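Local structure of particle-associated glycoside hydrolase (Acinetobacter phage Fri1, 6C72) at residues A[48-53]-A[98-103]; A[88-93]-A[114-119]. The protein probably cleaves the capsular polysaccharide of Acinetobacter baumannii as a trimeric phage tailspike, helping the virus reach and enter its host. All blocks are in the same frame, centred on the assembly; numbering follows the deposited sequence.

Overall arrangement
Both contacts lie near the N-terminal end of the elongated spike, their centres about 14 Å apart. Interaction 1 is a surface contact between two loops, with one phenyl ring, a methyl and a carboxylate-bearing chain and 127 Å² buried in all. Interaction 2 is a buried, wholly apolar contact of strand 89-91 and the 3-10 turn after it with helix 110-122, and buries 170 Å²; loop 98-103 of interaction 1 belongs to the connection between these two elements. Thr93 joins the sites: its CG2 lies 4.0 Å from both Phe50 CB and Ala99 CB. Both segment pairs carry zinc ligands, Glu103 and His91, neither touching across; Glu100, which does, belongs to another zinc site.

Interaction 1: residues A[48-53]-A[98-103]; sequences TGFGGA and RAELLE. With ZN (zinc ion), chain Q.
Phe50 and Ala99 meet face to methyl: Ala99 CB stands 3.7 Å from the centroid of the Phe50 ring, only 16° off the ring normal, the geometry of a CH-pi contact. This surface contact joins the loop before strand 54-58, in the N-terminal sheet, to the loop between strand 89-91 and helix 110-122, where the parallel beta region starts. The methyl is displaced slightly toward the rim, its closest ring atom being Phe50 CD2 at 3.6 Å. Glu100 crosses Phe50 at about a right angle, and Glu100 OE2 lies at the ring edge, near its plane, 3.6 Å from Phe50 CZ. Glu100 CG touches Phe50 CZ as well, while the carboxylate is turned 56° against the ring. With CG anti to the carbonyl carbon (chi1 -51°), the Glu100 chain bends at chi2, which carries OE2 to the outer end of the ring. Glu100 and Asp152, about 6 Å apart between side chains, bind zinc in a structure of this protein. Within the Phe50 loop, a weak hydrogen bond runs from Phe50 N to Thr48 OG1, 3.4 Å. Glu103 OE1 and OE2 both bind a zinc ion at 2.2 Å, and OE2 is also hydrogen-bonded to Ser209 OG. Chemically, dispersion holds the methyl over the ring face, while the electropositive C-H rim probably gives the carboxylate oxygen a mildly favourable electrostatic contact.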
loop_
_atom_site.group_PDB
_atom_site.type_symbol
_atom_site.label_atom_id
_atom_site.label_comp_id
_atom_site.label_asym_id
_atom_site.label_seq_id
_atom_site.Cartn_x
_atom_site.Cartn_y
_atom_site.Cartn_z
ATOM N N THR A 48 -4.039 33.128 39.995
ATOM C CA THR A 48 -3.628 32.933 38.612
ATOM C C THR A 48 -4.687 32.228 37.778
ATOM O O THR A 48 -4.678 32.366 36.551
ATOM C CB THR A 48 -2.320 32.125 38.509
ATOM O OG1 THR A 48 -2.505 30.793 39.012
ATOM C CG2 THR A 48 -1.188 32.814 39.259
ATOM N N GLY A 49 -5.575 31.458 38.401
ATOM C CA GLY A 49 -6.562 30.708 37.652
ATOM C C GLY A 49 -6.049 29.441 37.006
ATOM O O GLY A 49 -6.811 28.775 36.296
ATOM N N PHE A 50 -4.782 29.096 37.217
ATOM C CA PHE A 50 -4.175 27.888 36.681
ATOM C C PHE A 50 -3.771 26.975 37.828
ATOM O O PHE A 50 -3.340 27.450 38.886
ATOM C CB PHE A 50 -2.951 28.223 35.830
ATOM C CG PHE A 50 -3.279 28.978 34.582
ATOM C CD1 PHE A 50 -3.372 30.356 34.600
ATOM C CD2 PHE A 50 -3.500 28.302 33.381
ATOM C CE1 PHE A 50 -3.685 31.059 33.447
ATOM C CE2 PHE A 50 -3.813 28.997 32.219
ATOM C CZ PHE A 50 -3.910 30.383 32.256
ATOM N N GLY A 51 -3.920 25.664 37.619
ATOM C CA GLY A 51 -3.345 24.681 38.515
ATOM C C GLY A 51 -4.253 24.133 39.593
ATOM O O GLY A 51 -3.789 23.320 40.399
ATOM N N GLY A 52 -5.515 24.549 39.646
ATOM C CA GLY A 52 -6.426 23.985 40.624
ATOM C C GLY A 52 -6.540 22.479 40.483
ATOM O O GLY A 52 -6.366 21.918 39.400
ATOM N N ALA A 53 -6.822 21.814 41.604
ATOM C CA ALA A 53 -6.846 20.359 41.626
ATOM C C ALA A 53 -7.667 19.875 42.819
ATOM O O ALA A 53 -8.182 20.665 43.619
ATOM C CB ALA A 53 -5.426 19.796 41.653
ATOM N N ARG A 98 4.412 27.486 35.668
ATOM C CA ARG A 98 3.855 28.810 35.435
ATOM C C ARG A 98 3.352 28.918 34.001
ATOM O O ARG A 98 4.106 28.681 33.055
ATOM C CB ARG A 98 4.899 29.895 35.721
ATOM C CG ARG A 98 5.161 30.186 37.209
ATOM C CD ARG A 98 6.270 31.244 37.410
ATOM N NE ARG A 98 5.891 32.565 36.893
ATOM C CZ ARG A 98 6.652 33.662 36.959
ATOM N NH1 ARG A 98 7.857 33.612 37.528
ATOM N NH2 ARG A 98 6.198 34.816 36.467
ATOM N N ALA A 99 2.083 29.292 33.842
ATOM C CA ALA A 99 1.428 29.310 32.536
ATOM C C ALA A 99 1.540 30.675 31.853
ATOM O O ALA A 99 1.894 31.686 32.467
ATOM C CB ALA A 99 -0.047 28.933 32.664
ATOM N N GLU A 100 1.234 30.677 30.554
ATOM C CA GLU A 100 1.110 31.891 29.739
ATOM C C GLU A 100 2.317 32.815 29.853
ATOM O O GLU A 100 2.194 34.033 29.736
ATOM C CB GLU A 100 -0.164 32.652 30.083
ATOM C CG GLU A 100 -1.389 31.787 30.054
ATOM C CD GLU A 100 -2.474 32.378 29.184
ATOM O OE1 GLU A 100 -2.355 32.278 27.938
ATOM O OE2 GLU A 100 -3.436 32.960 29.746
ATOM N N LEU A 101 3.496 32.253 30.073
ATOM C CA LEU A 101 4.705 33.056 30.110
ATOM C C LEU A 101 5.116 33.448 28.694
ATOM O O LEU A 101 4.821 32.750 27.725
ATOM C CB LEU A 101 5.816 32.280 30.816
ATOM C CG LEU A 101 5.593 32.122 32.328
ATOM C CD1 LEU A 101 6.727 31.360 33.003
ATOM C CD2 LEU A 101 5.414 33.498 32.989
ATOM N N LEU A 102 5.778 34.592 28.574
ATOM C CA LEU A 102 6.328 35.017 27.296
ATOM C C LEU A 102 7.721 34.427 27.094
ATOM O O LEU A 102 8.357 33.939 28.030
ATOM C CB LEU A 102 6.360 36.541 27.205
ATOM C CG LEU A 102 4.981 37.153 27.441
ATOM C CD1 LEU A 102 5.049 38.673 27.573
ATOM C CD2 LEU A 102 4.040 36.727 26.317
ATOM N N GLU A 103 8.203 34.489 25.849
ATOM C CA GLU A 103 9.540 33.973 25.566
ATOM C C GLU A 103 10.603 34.686 26.394
ATOM O O GLU A 103 11.650 34.100 26.696
ATOM C CB GLU A 103 9.866 34.101 24.074
ATOM C CG GLU A 103 11.168 33.402 23.681
ATOM C CD GLU A 103 11.378 33.294 22.182
ATOM O OE1 GLU A 103 10.843 34.131 21.435
ATOM O OE2 GLU A 103 12.057 32.349 21.743
HETATM ZN ZN ZN Q . 11.906 33.237 19.699
HETATM O O HOH W 1 12.763 31.718 18.722
#

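Interaction 2: residues A[88-93]-A[114-119]; sequences KVLHAT and QKCVDY. With ZN (zinc ion), chain E; ZN (zinc ion), chain F.
This is a buried apolar contact between strand 89-91, with the 3-10 turn that follows it, and helix 110-122, which leads on to strand 126-129, the parallel neighbour of 89-91. It therefore packs the helix against the first strand of the parallel beta region, consistent with a helix closing the N-terminal end of a beta-helix. Leu90 and Cys116 carry most of the contact: with Leu90 CG anti to the backbone N (chi1 168°), its CD2 branch reaches the helix and lies 3.7 Å from Cys116 CB. The same methyl approaches the edge of the Tyr119 ring near its plane, a looser touch of 4.4 Å from Leu90 CD2 to Tyr119 CD2. The Cys116 sulfur packs against Ala92, SG lying 3.7 Å from its CA and 4.0 Å from its CB. Cys116 also touches Val128 of the next strand. His91, whose CB points away from the helix, has both ring nitrogens on metal, which would probably polarise its ring: ND1 binds one zinc ion at 2.4 Å and NE2 another at 2.0 Å. A water beside the first zinc, a distant ligand of it, accepts a hydrogen bond from Thr93 N. On the helix side, Leu90, Cys116, Ala92 and Tyr119 are held by dispersion and burial of apolar surface, with no direction-dependent bond between the segments.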
loop_
_atom_site.group_PDB
_atom_site.type_symbol
_atom_site.label_atom_id
_atom_site.label_comp_id
_atom_site.label_asym_id
_atom_site.label_seq_id
_atom_site.Cartn_x
_atom_site.Cartn_y
_atom_site.Cartn_z
ATOM N N LYS A 88 -6.982 10.313 33.577
ATOM C CA LYS A 88 -5.600 10.077 33.140
ATOM C C LYS A 88 -4.973 11.300 32.470
ATOM O O LYS A 88 -4.148 11.166 31.565
ATOM C CB LYS A 88 -5.509 8.863 32.212
ATOM C CG LYS A 88 -6.025 7.569 32.824
ATOM C CD LYS A 88 -6.097 6.453 31.786
ATOM C CE LYS A 88 -4.717 6.143 31.198
ATOM N NZ LYS A 88 -4.787 5.043 30.190
ATOM N N VAL A 89 -5.319 12.499 32.928
ATOM C CA VAL A 89 -4.747 13.745 32.427
ATOM C C VAL A 89 -4.252 14.546 33.622
ATOM O O VAL A 89 -5.029 14.863 34.528
ATOM C CB VAL A 89 -5.757 14.580 31.610
ATOM C CG1 VAL A 89 -5.107 15.871 31.125
ATOM C CG2 VAL A 89 -6.298 13.794 30.427
ATOM N N LEU A 90 -2.960 14.839 33.646
ATOM C CA LEU A 90 -2.369 15.719 34.641
ATOM C C LEU A 90 -1.998 17.043 33.981
ATOM O O LEU A 90 -1.210 17.062 33.027
ATOM C CB LEU A 90 -1.144 15.070 35.269
ATOM C CG LEU A 90 -0.261 15.978 36.115
ATOM C CD1 LEU A 90 -1.008 16.532 37.320
ATOM C CD2 LEU A 90 0.937 15.175 36.553
ATOM N N HIS A 91 -2.566 18.141 34.475
ATOM C CA HIS A 91 -2.160 19.464 34.014
ATOM C C HIS A 91 -0.866 19.846 34.725
ATOM O O HIS A 91 -0.806 19.823 35.958
ATOM C CB HIS A 91 -3.259 20.493 34.277
ATOM C CG HIS A 91 -4.485 20.285 33.444
ATOM N ND1 HIS A 91 -4.845 21.138 32.421
ATOM C CD2 HIS A 91 -5.429 19.314 33.471
ATOM C CE1 HIS A 91 -5.952 20.697 31.849
ATOM N NE2 HIS A 91 -6.325 19.589 32.465
ATOM N N ALA A 92 0.180 20.158 33.958
ATOM C CA ALA A 92 1.455 20.512 34.566
ATOM C C ALA A 92 1.317 21.710 35.501
ATOM O O ALA A 92 2.082 21.836 36.469
ATOM C CB ALA A 92 2.498 20.783 33.489
ATOM N N THR A 93 0.349 22.598 35.241
ATOM C CA THR A 93 0.108 23.686 36.183
ATOM C C THR A 93 -0.232 23.164 37.576
ATOM O O THR A 93 0.002 23.862 38.574
ATOM C CB THR A 93 -1.013 24.588 35.675
ATOM O OG1 THR A 93 -2.162 23.789 35.378
ATOM C CG2 THR A 93 -0.575 25.377 34.440
ATOM N N GLN A 114 9.325 17.355 34.543
ATOM C CA GLN A 114 9.791 15.984 34.701
ATOM C C GLN A 114 9.025 15.278 35.807
ATOM O O GLN A 114 8.773 14.072 35.725
ATOM C CB GLN A 114 11.290 15.964 34.990
ATOM C CG GLN A 114 11.896 14.576 34.852
ATOM C CD GLN A 114 11.756 14.032 33.441
ATOM O OE1 GLN A 114 12.286 14.607 32.488
ATOM N NE2 GLN A 114 11.011 12.942 33.295
ATOM N N LYS A 115 8.672 16.009 36.865
ATOM C CA LYS A 115 7.857 15.431 37.928
ATOM C C LYS A 115 6.510 14.971 37.391
ATOM O O LYS A 115 5.994 13.919 37.790
ATOM C CB LYS A 115 7.660 16.448 39.047
ATOM C CG LYS A 115 8.638 16.379 40.150
ATOM C CD LYS A 115 8.042 17.105 41.350
ATOM C CE LYS A 115 9.017 18.085 41.971
ATOM N NZ LYS A 115 10.019 17.333 42.773
ATOM N N CYS A 116 5.912 15.765 36.504
ATOM C CA CYS A 116 4.612 15.411 35.953
ATOM C C CYS A 116 4.703 14.148 35.098
ATOM O O CYS A 116 3.894 13.225 35.245
ATOM C CB CYS A 116 4.051 16.585 35.140
ATOM S SG CYS A 116 3.726 18.081 36.136
ATOM N N VAL A 117 5.691 14.084 34.206
ATOM C CA VAL A 117 5.828 12.906 33.351
ATOM C C VAL A 117 6.109 11.673 34.201
ATOM O O VAL A 117 5.513 10.608 33.990
ATOM C CB VAL A 117 6.928 13.131 32.295
ATOM C CG1 VAL A 117 7.143 11.886 31.465
ATOM C CG2 VAL A 117 6.596 14.326 31.430
ATOM N N ASP A 118 7.013 11.808 35.183
ATOM C CA ASP A 118 7.365 10.694 36.056
ATOM C C ASP A 118 6.179 10.210 36.875
ATOM O O ASP A 118 6.002 9.002 37.062
ATOM C CB ASP A 118 8.505 11.084 36.994
ATOM C CG ASP A 118 9.839 11.180 36.287
ATOM O OD1 ASP A 118 9.887 10.964 35.055
ATOM O OD2 ASP A 118 10.854 11.421 36.982
ATOM N N TYR A 119 5.366 11.132 37.392
ATOM C CA TYR A 119 4.255 10.714 38.240
ATOM C C TYR A 119 3.158 10.029 37.429
ATOM O O TYR A 119 2.580 9.030 37.883
ATOM C CB TYR A 119 3.699 11.906 39.016
ATOM C CG TYR A 119 2.529 11.530 39.888
ATOM C CD1 TYR A 119 2.701 10.713 40.997
ATOM C CD2 TYR A 119 1.249 11.965 39.585
ATOM C CE1 TYR A 119 1.636 10.352 41.797
ATOM C CE2 TYR A 119 0.172 11.615 40.385
ATOM C CZ TYR A 119 0.376 10.811 41.493
ATOM O OH TYR A 119 -0.688 10.454 42.282
HETATM ZN ZN ZN E . -3.732 23.223 32.118
HETATM ZN ZN ZN F . -7.945 18.821 31.503
HETATM O O HOH W 2 -1.254 22.515 32.374
HETATM O O HOH W 3 -9.395 19.862 32.127
HETATM O O HOH W 4 -7.364 18.462 29.133
#